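Long-range contacts in putative glycosyl hydrolase (Parabacteroides distasonis, PDB 4QHZ), which probably acts as a sugar hydrolase of the 3-keto-disaccharide hydrolase family and binds magnesium ions: residues 44-49 and 240-245; 100-105 and 165-170; 184-189 and 201-206. One frame throughout, in Å; residues are numbered along the deposited sequence.

Interaction 1: 44-49 and 240-245; sequences FTAPSD and NIWIRE
Trp242 lies flat beneath the chain at Ala46 and Pro47, which share one face of its indole. Ala46 CA stands 3.5 Å from the centroid of the five-membered ring and Pro47 CD 3.5 Å from that of the six-membered ring, the latter almost on the ring normal; both are CH-pi contacts. The ring reaches this place because CG sits between the backbone N and the carbonyl carbon (chi1 53°). In the indole plane, NE1 gives a nearly straight bond (172°) to Phe44 O, 3.0 Å away. Asn240 ND2 donates to Phe44 O from the opposite side of the carbonyl plane, so two donors grip one oxygen and neither lies in that plane. The loop 44-49 is thereby fastened alongside strand 237-245 of the antiparallel sheet, running obliquely in roughly the same direction, an arrangement consistent with the concanavalin-like fold of this family. A glycine in place of Trp242 would probably leave Phe44 O with one donor fewer and open a gap under Ala46 and Pro47. Further along, Arg244 grips Asp49 side-on in a salt bridge: NE lies 3.0 Å from Asp49 OD1 and NH2 2.8 Å from Asp49 OD2, which receives it on its syn lone pair. The carboxylate and guanidinium planes are 37° apart, and Arg244 NH1 turns to Gln98. Gly195 and Val196 of a second subunit pack on Trp242 and Arg244, respectively.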
loop_
_atom_site.group_PDB
_atom_site.type_symbol
_atom_site.label_atom_id
_atom_site.label_comp_id
_atom_site.label_asym_id
_atom_site.label_seq_id
_atom_site.Cartn_x
_atom_site.Cartn_y
_atom_site.Cartn_z
ATOM N N PHE C 44 -12.329 23.081 -12.129
ATOM C CA PHE C 44 -11.394 24.112 -11.693
ATOM C C PHE C 44 -10.411 24.488 -12.788
ATOM O O PHE C 44 -9.895 23.625 -13.490
ATOM C CB PHE C 44 -10.625 23.635 -10.467
ATOM C CG PHE C 44 -11.475 23.512 -9.241
ATOM C CD1 PHE C 44 -11.870 24.647 -8.547
ATOM C CD2 PHE C 44 -11.873 22.267 -8.773
ATOM C CE1 PHE C 44 -12.653 24.537 -7.412
ATOM C CE2 PHE C 44 -12.646 22.148 -7.639
ATOM C CZ PHE C 44 -13.040 23.285 -6.957
ATOM N N THR C 45 -10.154 25.786 -12.927
ATOM C CA THR C 45 -9.062 26.276 -13.765
ATOM C C THR C 45 -7.745 26.155 -12.988
ATOM O O THR C 45 -7.734 25.720 -11.831
ATOM C CB THR C 45 -9.286 27.731 -14.225
ATOM O OG1 THR C 45 -9.255 28.612 -13.095
ATOM C CG2 THR C 45 -10.631 27.870 -14.952
ATOM N N ALA C 46 -6.636 26.518 -13.630
ATOM C CA ALA C 46 -5.303 26.236 -13.091
ATOM C C ALA C 46 -4.991 27.038 -11.824
ATOM O O ALA C 46 -5.208 28.241 -11.790
ATOM C CB ALA C 46 -4.243 26.513 -14.148
ATOM N N PRO C 47 -4.487 26.363 -10.775
ATOM C CA PRO C 47 -3.960 27.087 -9.617
ATOM C C PRO C 47 -2.636 27.755 -9.958
ATOM O O PRO C 47 -2.052 27.458 -11.003
ATOM C CB PRO C 47 -3.765 25.997 -8.556
ATOM C CG PRO C 47 -3.743 24.712 -9.297
ATOM C CD PRO C 47 -4.478 24.901 -10.587
ATOM N N SER C 48 -2.180 28.652 -9.084
ATOM C CA SER C 48 -1.058 29.547 -9.383
ATOM C C SER C 48 0.274 28.825 -9.618
ATOM O O SER C 48 1.117 29.328 -10.348
ATOM C CB SER C 48 -0.887 30.567 -8.259
ATOM O OG SER C 48 -0.632 29.915 -7.026
ATOM N N ASP C 49 0.447 27.643 -9.029
ATOM C CA ASP C 49 1.676 26.866 -9.203
ATOM C C ASP C 49 1.573 25.793 -10.298
ATOM O O ASP C 49 2.492 24.998 -10.479
ATOM C CB ASP C 49 2.079 26.211 -7.876
ATOM C CG ASP C 49 1.138 25.087 -7.451
ATOM O OD1 ASP C 49 -0.014 25.032 -7.932
ATOM O OD2 ASP C 49 1.552 24.262 -6.617
ATOM N N ASN C 240 -9.160 23.509 -21.073
ATOM C CA ASN C 240 -8.767 23.629 -19.668
ATOM C C ASN C 240 -7.878 22.474 -19.186
ATOM O O ASN C 240 -8.281 21.670 -18.347
ATOM C CB ASN C 240 -10.004 23.755 -18.780
ATOM C CG ASN C 240 -9.660 24.106 -17.336
ATOM O OD1 ASN C 240 -8.580 24.623 -17.047
ATOM N ND2 ASN C 240 -10.580 23.827 -16.426
ATOM N N ILE C 241 -6.665 22.412 -19.730
ATOM C CA ILE C 241 -5.705 21.400 -19.336
ATOM C C ILE C 241 -4.609 22.046 -18.498
ATOM O O ILE C 241 -3.928 22.967 -18.960
ATOM C CB ILE C 241 -5.080 20.701 -20.552
ATOM C CG1 ILE C 241 -6.178 20.286 -21.536
ATOM C CG2 ILE C 241 -4.254 19.504 -20.103
ATOM C CD1 ILE C 241 -5.676 19.555 -22.764
ATOM N N TRP C 242 -4.438 21.564 -17.271
ATOM C CA TRP C 242 -3.306 21.979 -16.459
ATOM C C TRP C 242 -2.742 20.812 -15.663
ATOM O O TRP C 242 -3.399 19.794 -15.470
ATOM C CB TRP C 242 -3.672 23.146 -15.528
ATOM C CG TRP C 242 -4.883 22.962 -14.655
ATOM C CD1 TRP C 242 -6.146 23.385 -14.921
ATOM C CD2 TRP C 242 -4.926 22.367 -13.351
ATOM N NE1 TRP C 242 -6.985 23.072 -13.877
ATOM C CE2 TRP C 242 -6.257 22.451 -12.897
ATOM C CE3 TRP C 242 -3.971 21.766 -12.525
ATOM C CZ2 TRP C 242 -6.662 21.942 -11.661
ATOM C CZ3 TRP C 242 -4.371 21.270 -11.291
ATOM C CH2 TRP C 242 -5.708 21.359 -10.876
ATOM N N ILE C 243 -1.505 20.981 -15.223
ATOM C CA ILE C 243 -0.784 19.936 -14.525
ATOM C C ILE C 243 0.070 20.593 -13.455
ATOM O O ILE C 243 0.651 21.660 -13.681
ATOM C CB ILE C 243 0.072 19.115 -15.507
ATOM C CG1 ILE C 243 0.701 17.907 -14.817
ATOM C CG2 ILE C 243 1.158 19.980 -16.149
ATOM C CD1 ILE C 243 1.186 16.857 -15.796
ATOM N N ARG C 244 0.123 19.982 -12.281
ATOM C CA ARG C 244 1.054 20.448 -11.255
ATOM C C ARG C 244 1.800 19.269 -10.675
ATOM O O ARG C 244 1.236 18.202 -10.439
ATOM C CB ARG C 244 0.349 21.270 -10.169
ATOM C CG ARG C 244 -0.900 20.665 -9.582
ATOM C CD ARG C 244 -1.665 21.699 -8.769
ATOM N NE ARG C 244 -0.887 22.214 -7.637
ATOM C CZ ARG C 244 -0.661 21.551 -6.503
ATOM N NH1 ARG C 244 -1.141 20.322 -6.312
ATOM N NH2 ARG C 244 0.063 22.114 -5.548
ATOM N N GLU C 245 3.101 19.459 -10.508
ATOM C CA GLU C 245 3.978 18.381 -10.106
ATOM C C GLU C 245 3.797 18.167 -8.617
ATOM O O GLU C 245 3.624 19.122 -7.876
ATOM C CB GLU C 245 5.425 18.719 -10.458
ATOM C CG GLU C 245 5.608 19.028 -11.939
ATOM C CD GLU C 245 7.060 19.093 -12.358
ATOM O OE1 GLU C 245 7.737 18.049 -12.327
ATOM O OE2 GLU C 245 7.522 20.194 -12.724
HETATM O O HOH W 1 -6.473 27.337 -16.404
HETATM O O HOH W 2 3.649 22.229 -11.003
#

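Interaction 2: 100-105 and 165-170. With EDO (1,2-ethanediol), chain H.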
loop_
_atom_site.group_PDB
_atom_site.type_symbol
_atom_site.label_atom_id
_atom_site.label_comp_id
_atom_site.label_asym_id
_atom_site.label_seq_id
_atom_site.Cartn_x
_atom_site.Cartn_y
_atom_site.Cartn_z
ATOM N N HIS C 100 -5.562 18.149 -14.668
ATOM C CA HIS C 100 -6.943 18.467 -14.991
ATOM C C HIS C 100 -7.093 18.524 -16.505
ATOM O O HIS C 100 -6.230 19.055 -17.195
ATOM C CB HIS C 100 -7.337 19.800 -14.364
ATOM C CG HIS C 100 -8.788 20.147 -14.516
ATOM N ND1 HIS C 100 -9.733 19.841 -13.560
ATOM C CD2 HIS C 100 -9.451 20.791 -15.506
ATOM C CE1 HIS C 100 -10.917 20.267 -13.962
ATOM N NE2 HIS C 100 -10.773 20.854 -15.136
ATOM N N ILE C 101 -8.184 17.967 -17.023
ATOM C CA ILE C 101 -8.440 17.973 -18.464
ATOM C C ILE C 101 -9.934 17.777 -18.721
ATOM O O ILE C 101 -10.577 16.920 -18.116
ATOM C CB ILE C 101 -7.597 16.902 -19.209
ATOM C CG1 ILE C 101 -7.867 16.934 -20.715
ATOM C CG2 ILE C 101 -7.862 15.496 -18.677
ATOM C CD1 ILE C 101 -6.837 16.175 -21.528
ATOM N N GLU C 102 -10.472 18.583 -19.629
ATOM C CA GLU C 102 -11.881 18.533 -19.983
ATOM C C GLU C 102 -12.011 18.202 -21.452
ATOM O O GLU C 102 -11.205 18.654 -22.271
ATOM C CB GLU C 102 -12.551 19.866 -19.658
ATOM C CG GLU C 102 -12.353 20.266 -18.199
ATOM C CD GLU C 102 -13.144 21.486 -17.769
ATOM O OE1 GLU C 102 -13.987 21.992 -18.550
ATOM O OE2 GLU C 102 -12.908 21.936 -16.627
ATOM N N TRP C 103 -13.008 17.389 -21.784
ATOM C CA TRP C 103 -13.186 16.928 -23.159
ATOM C C TRP C 103 -14.656 16.809 -23.550
ATOM O O TRP C 103 -15.515 16.469 -22.731
ATOM C CB TRP C 103 -12.470 15.591 -23.391
ATOM C CG TRP C 103 -12.741 14.522 -22.385
ATOM C CD1 TRP C 103 -12.112 14.352 -21.192
ATOM C CD2 TRP C 103 -13.667 13.434 -22.507
ATOM N NE1 TRP C 103 -12.610 13.248 -20.541
ATOM C CE2 TRP C 103 -13.565 12.666 -21.329
ATOM C CE3 TRP C 103 -14.598 13.058 -23.477
ATOM C CZ2 TRP C 103 -14.350 11.529 -21.103
ATOM C CZ3 TRP C 103 -15.383 11.934 -23.252
ATOM C CH2 TRP C 103 -15.248 11.178 -22.074
ATOM N N GLN C 104 -14.917 17.092 -24.821
ATOM C CA GLN C 104 -16.267 17.182 -25.349
ATOM C C GLN C 104 -16.447 16.261 -26.534
ATOM O O GLN C 104 -15.714 16.358 -27.519
ATOM C CB GLN C 104 -16.543 18.616 -25.786
ATOM C CG GLN C 104 -17.955 18.872 -26.278
ATOM C CD GLN C 104 -18.064 20.189 -27.020
ATOM O OE1 GLN C 104 -17.280 20.461 -27.932
ATOM N NE2 GLN C 104 -19.019 21.020 -26.624
ATOM N N VAL C 105 -17.433 15.376 -26.443
ATOM C CA VAL C 105 -17.865 14.597 -27.591
ATOM C C VAL C 105 -18.789 15.495 -28.407
ATOM O O VAL C 105 -19.722 16.074 -27.857
ATOM C CB VAL C 105 -18.598 13.316 -27.164
ATOM C CG1 VAL C 105 -18.988 12.482 -28.380
ATOM C CG2 VAL C 105 -17.730 12.499 -26.216
ATOM N N TRP C 165 -19.327 18.991 -21.404
ATOM C CA TRP C 165 -17.910 18.801 -21.119
ATOM C C TRP C 165 -17.708 17.789 -20.001
ATOM O O TRP C 165 -18.267 17.941 -18.913
ATOM C CB TRP C 165 -17.253 20.138 -20.761
ATOM C CG TRP C 165 -17.092 20.985 -21.959
ATOM C CD1 TRP C 165 -17.975 21.912 -22.435
ATOM C CD2 TRP C 165 -16.016 20.937 -22.893
ATOM N NE1 TRP C 165 -17.501 22.469 -23.598
ATOM C CE2 TRP C 165 -16.299 21.886 -23.905
ATOM C CE3 TRP C 165 -14.833 20.195 -22.974
ATOM C CZ2 TRP C 165 -15.439 22.109 -24.978
ATOM C CZ3 TRP C 165 -13.975 20.425 -24.040
ATOM C CH2 TRP C 165 -14.286 21.372 -25.029
ATOM N N ASN C 166 -16.914 16.759 -20.293
ATOM C CA ASN C 166 -16.553 15.749 -19.303
ATOM C C ASN C 166 -15.252 16.134 -18.631
ATOM O O ASN C 166 -14.251 16.367 -19.305
ATOM C CB ASN C 166 -16.439 14.376 -19.950
ATOM C CG ASN C 166 -17.782 13.833 -20.373
ATOM O OD1 ASN C 166 -18.540 13.324 -19.548
ATOM N ND2 ASN C 166 -18.103 13.973 -21.651
ATOM N N VAL C 167 -15.285 16.222 -17.311
ATOM C CA VAL C 167 -14.183 16.775 -16.537
ATOM C C VAL C 167 -13.390 15.659 -15.886
ATOM O O VAL C 167 -13.946 14.872 -15.127
ATOM C CB VAL C 167 -14.710 17.725 -15.447
ATOM C CG1 VAL C 167 -13.566 18.286 -14.619
ATOM C CG2 VAL C 167 -15.519 18.850 -16.071
ATOM N N TYR C 168 -12.096 15.586 -16.192
ATOM C CA TYR C 168 -11.198 14.654 -15.522
ATOM C C TYR C 168 -10.307 15.394 -14.532
ATOM O O TYR C 168 -9.719 16.429 -14.864
ATOM C CB TYR C 168 -10.293 13.915 -16.513
ATOM C CG TYR C 168 -10.843 12.675 -17.208
ATOM C CD1 TYR C 168 -12.095 12.140 -16.914
ATOM C CD2 TYR C 168 -10.058 12.008 -18.144
ATOM C CE1 TYR C 168 -12.552 10.992 -17.559
ATOM C CE2 TYR C 168 -10.498 10.869 -18.783
ATOM C CZ TYR C 168 -11.743 10.356 -18.484
ATOM O OH TYR C 168 -12.165 9.219 -19.146
ATOM N N ASP C 169 -10.218 14.853 -13.320
ATOM C CA ASP C 169 -9.163 15.207 -12.374
ATOM C C ASP C 169 -8.402 13.929 -12.064
ATOM O O ASP C 169 -9.003 12.909 -11.726
ATOM C CB ASP C 169 -9.742 15.851 -11.119
ATOM C CG ASP C 169 -10.175 17.284 -11.361
ATOM O OD1 ASP C 169 -9.292 18.126 -11.627
ATOM O OD2 ASP C 169 -11.394 17.573 -11.324
ATOM N N ILE C 170 -7.080 13.987 -12.212
ATOM C CA ILE C 170 -6.228 12.805 -12.181
ATOM C C ILE C 170 -5.068 13.034 -11.216
ATOM O O ILE C 170 -4.402 14.063 -11.289
ATOM C CB ILE C 170 -5.677 12.492 -13.580
ATOM C CG1 ILE C 170 -6.820 12.084 -14.515
ATOM C CG2 ILE C 170 -4.614 11.404 -13.512
ATOM C CD1 ILE C 170 -6.444 12.021 -15.987
HETATM C C1 EDO H . -13.156 17.134 -8.300
HETATM O O1 EDO H . -13.076 16.567 -9.612
HETATM C C2 EDO H . -12.016 18.127 -8.129
HETATM O O2 EDO H . -11.919 18.511 -6.753
#
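Gln104 lays its CB over one face of the Trp165 indole, 3.4 Å from the centroid of the six-membered ring and almost on the normal, a CH-pi contact. Beyond CB its amide is stacked on the same ring system, the two planes not far from parallel, and Gln104 NE2 is bonded to Gly163 O.

The strands run antiparallel at 157°, with Ile101-Tyr168 and Trp103-Asn166 as hydrogen-bonded pairs; Tyr168 N meets Ile101 O at 2.8 Å. Side chains alternate between the two faces. On the face of Trp103, Asn166 and Tyr168, the Trp103 indole takes Asn166 CB on one face, 3.7 Å from the six-membered ring centroid, and turns its edge to Tyr168. This is a T-shaped pair, planes at 74°, with Trp103 NE1 above the centre of the phenol ring. Tyr168 OH is bonded to Gln130 O.

The face that also holds Gln104, Trp165 and Val167 carries a polar chain. The His100 imidazole swings toward Asp169 because chi1 (-174°) puts CG opposite the backbone N, and ND1 donates to Asp169 OD1 at 2.6 Å, approaching from above the carboxylate plane. His100 NE2 gives a nearly straight bond to the anti lone pair of Glu102 OE2, 2.8 Å away. The imidazole is thus held at both nitrogens, which fixes its rotation. Glu102 OE1 forms a salt bridge with Arg239, so a positive charge probably offsets this acidic group. Asp169 OD2 also accepts from O1 of an ethanediol, probably from the crystallisation liquor, at 2.6 Å; the same molecule bonds Asp169 OD2 of a second subunit.

Within the antiparallel sheet, strand 97-104 is flanked by strands 165-177 and 237-245, while Val129 and Val131 of strand 127-131 in the other sheet cover Tyr168, whose side chain is about 9 Å from a magnesium ion.

Interaction 3: 184-189 and 201-206; sequences RTHPTV and HTTILG
Ile204 and Val189 bury the most surface here, packing against each other through Val189 CG1 and Ile204 CD1 at 3.9 Å. Val189 lies in the beta hairpin of strands 185-193 and 196-203, and Ile204 follows directly after its second strand; Val189-Thr202 is an antiparallel hydrogen-bonded pair and Thr188-Thr203 a non-hydrogen-bonded one. Val189 CG1 comes to Ile204 because it occupies the position between backbone N and carbonyl carbon (chi1 64°). Ile204 also sets its CB 3.9 Å from Pro187 CG, the two side chains crossing at about a right angle, while its backbone N bonds Pro187 O at 2.9 Å and 179°, continuing the pairing past the strand end. Tyr127 of strand 127-131, in the other sheet, packs on both Pro187 and Ile204.

On the opposite face of the hairpin from Val189, Thr188 places CB over one face of the His201 imidazole, a CH-pi contact 4.0 Å from the ring centroid. That His201 ring also stacks on His201 of a second subunit. At the open end, His186 packs CB on Thr203 CG2, and its ND1 donates to Ile204 O at 3.1 Å, lying in the plane of that carbonyl but with a bent N-H...O angle of 143°.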
loop_
_atom_site.group_PDB
_atom_site.type_symbol
_atom_site.label_atom_id
_atom_site.label_comp_id
_atom_site.label_asym_id
_atom_site.label_seq_id
_atom_site.Cartn_x
_atom_site.Cartn_y
_atom_site.Cartn_z
ATOM N N ARG C 184 9.817 -1.881 -9.085
ATOM C CA ARG C 184 10.060 -1.845 -7.647
ATOM C C ARG C 184 8.772 -1.420 -6.944
ATOM O O ARG C 184 8.330 -2.057 -5.989
ATOM C CB ARG C 184 11.205 -0.891 -7.326
ATOM C CG ARG C 184 11.481 -0.699 -5.845
ATOM C CD ARG C 184 12.664 0.220 -5.629
ATOM N NE ARG C 184 12.914 0.423 -4.204
ATOM C CZ ARG C 184 12.260 1.288 -3.426
ATOM N NH1 ARG C 184 11.304 2.084 -3.920
ATOM N NH2 ARG C 184 12.575 1.364 -2.134
ATOM N N THR C 185 8.195 -0.317 -7.411
ATOM C CA THR C 185 6.858 0.090 -7.014
ATOM C C THR C 185 6.062 0.375 -8.272
ATOM O O THR C 185 6.579 0.970 -9.218
ATOM C CB THR C 185 6.862 1.341 -6.116
ATOM O OG1 THR C 185 7.553 2.408 -6.775
ATOM C CG2 THR C 185 7.539 1.044 -4.786
ATOM N N HIS C 186 4.814 -0.072 -8.292
ATOM C CA HIS C 186 3.949 0.149 -9.438
ATOM C C HIS C 186 3.407 1.564 -9.414
ATOM O O HIS C 186 3.369 2.194 -8.359
ATOM C CB HIS C 186 2.797 -0.844 -9.431
ATOM C CG HIS C 186 3.220 -2.244 -9.725
ATOM N ND1 HIS C 186 2.966 -2.854 -10.933
ATOM C CD2 HIS C 186 3.907 -3.144 -8.985
ATOM C CE1 HIS C 186 3.469 -4.074 -10.921
ATOM N NE2 HIS C 186 4.040 -4.277 -9.748
ATOM N N PRO C 187 2.988 2.075 -10.579
ATOM C CA PRO C 187 2.334 3.371 -10.564
ATOM C C PRO C 187 0.952 3.244 -9.958
ATOM O O PRO C 187 0.346 2.171 -10.022
ATOM C CB PRO C 187 2.221 3.747 -12.048
ATOM C CG PRO C 187 2.895 2.657 -12.812
ATOM C CD PRO C 187 2.952 1.463 -11.913
ATOM N N THR C 188 0.462 4.321 -9.361
ATOM C CA THR C 188 -0.915 4.360 -8.885
ATOM C C THR C 188 -1.604 5.594 -9.449
ATOM O O THR C 188 -0.950 6.601 -9.742
ATOM C CB THR C 188 -1.002 4.350 -7.348
ATOM O OG1 THR C 188 -0.338 5.499 -6.817
ATOM C CG2 THR C 188 -0.360 3.084 -6.783
ATOM N N VAL C 189 -2.924 5.513 -9.596
ATOM C CA VAL C 189 -3.687 6.607 -10.176
ATOM C C VAL C 189 -5.099 6.686 -9.587
ATOM O O VAL C 189 -5.753 5.667 -9.364
ATOM C CB VAL C 189 -3.735 6.477 -11.719
ATOM C CG1 VAL C 189 -4.484 5.218 -12.142
ATOM C CG2 VAL C 189 -4.354 7.719 -12.345
ATOM N N HIS C 201 -7.296 5.107 -6.300
ATOM C CA HIS C 201 -5.935 4.674 -6.007
ATOM C C HIS C 201 -5.663 3.300 -6.625
ATOM O O HIS C 201 -5.271 2.355 -5.937
ATOM C CB HIS C 201 -5.672 4.659 -4.500
ATOM C CG HIS C 201 -4.220 4.611 -4.145
ATOM N ND1 HIS C 201 -3.393 5.708 -4.257
ATOM C CD2 HIS C 201 -3.450 3.607 -3.662
ATOM C CE1 HIS C 201 -2.169 5.374 -3.886
ATOM N NE2 HIS C 201 -2.178 4.106 -3.515
ATOM N N THR C 202 -5.853 3.226 -7.939
ATOM C CA THR C 202 -5.714 1.990 -8.695
ATOM C C THR C 202 -4.259 1.733 -9.028
ATOM O O THR C 202 -3.547 2.631 -9.460
ATOM C CB THR C 202 -6.530 2.069 -9.994
ATOM O OG1 THR C 202 -7.914 2.242 -9.662
ATOM C CG2 THR C 202 -6.377 0.817 -10.825
ATOM N N THR C 203 -3.817 0.503 -8.813
ATOM C CA THR C 203 -2.464 0.107 -9.173
ATOM C C THR C 203 -2.407 -0.215 -10.660
ATOM O O THR C 203 -3.239 -0.962 -11.172
ATOM C CB THR C 203 -2.003 -1.111 -8.351
ATOM O OG1 THR C 203 -1.960 -0.756 -6.964
ATOM C CG2 THR C 203 -0.620 -1.572 -8.785
ATOM N N ILE C 204 -1.427 0.365 -11.344
ATOM C CA ILE C 204 -1.216 0.114 -12.757
ATOM C C ILE C 204 -0.242 -1.053 -12.884
ATOM O O ILE C 204 0.797 -1.076 -12.222
ATOM C CB ILE C 204 -0.710 1.378 -13.471
ATOM C CG1 ILE C 204 -1.792 2.457 -13.426
ATOM C CG2 ILE C 204 -0.329 1.074 -14.912
ATOM C CD1 ILE C 204 -1.378 3.813 -13.961
ATOM N N LEU C 205 -0.597 -2.033 -13.717
ATOM C CA LEU C 205 0.129 -3.307 -13.789
ATOM C C LEU C 205 1.289 -3.274 -14.767
ATOM O O LEU C 205 2.181 -4.109 -14.693
ATOM C CB LEU C 205 -0.819 -4.440 -14.183
ATOM C CG LEU C 205 -2.045 -4.613 -13.280
ATOM C CD1 LEU C 205 -2.972 -5.677 -13.843
ATOM C CD2 LEU C 205 -1.629 -4.959 -11.858
ATOM N N GLY C 206 1.276 -2.307 -15.670
ATOM C CA GLY C 206 2.270 -2.207 -16.729
ATOM C C GLY C 206 1.679 -1.386 -17.854
ATOM O O GLY C 206 0.620 -0.774 -17.680
#

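From the N terminus, residues 44-49 come first, and interaction 1 joins them to strand 237-245 near the C terminus, closing a loop of 190 residues that contains both other contacts. Interaction 2 closes first within it, bringing 165-170 back to 100-105; interaction 3 follows in series as the short hairpin closure between 184-189 and 201-206. None cross. All three reach one antiparallel sheet. Strands 237-245 and 97-104 are neighbours, so interactions 1 and 2 touch, Trp242 O lying 2.8 Å from His100 N. Strand 165-177 adjoins 185-193, where Ile170 packs on Val189. Interactions 1 and 3 lie about 23 Å apart between centres.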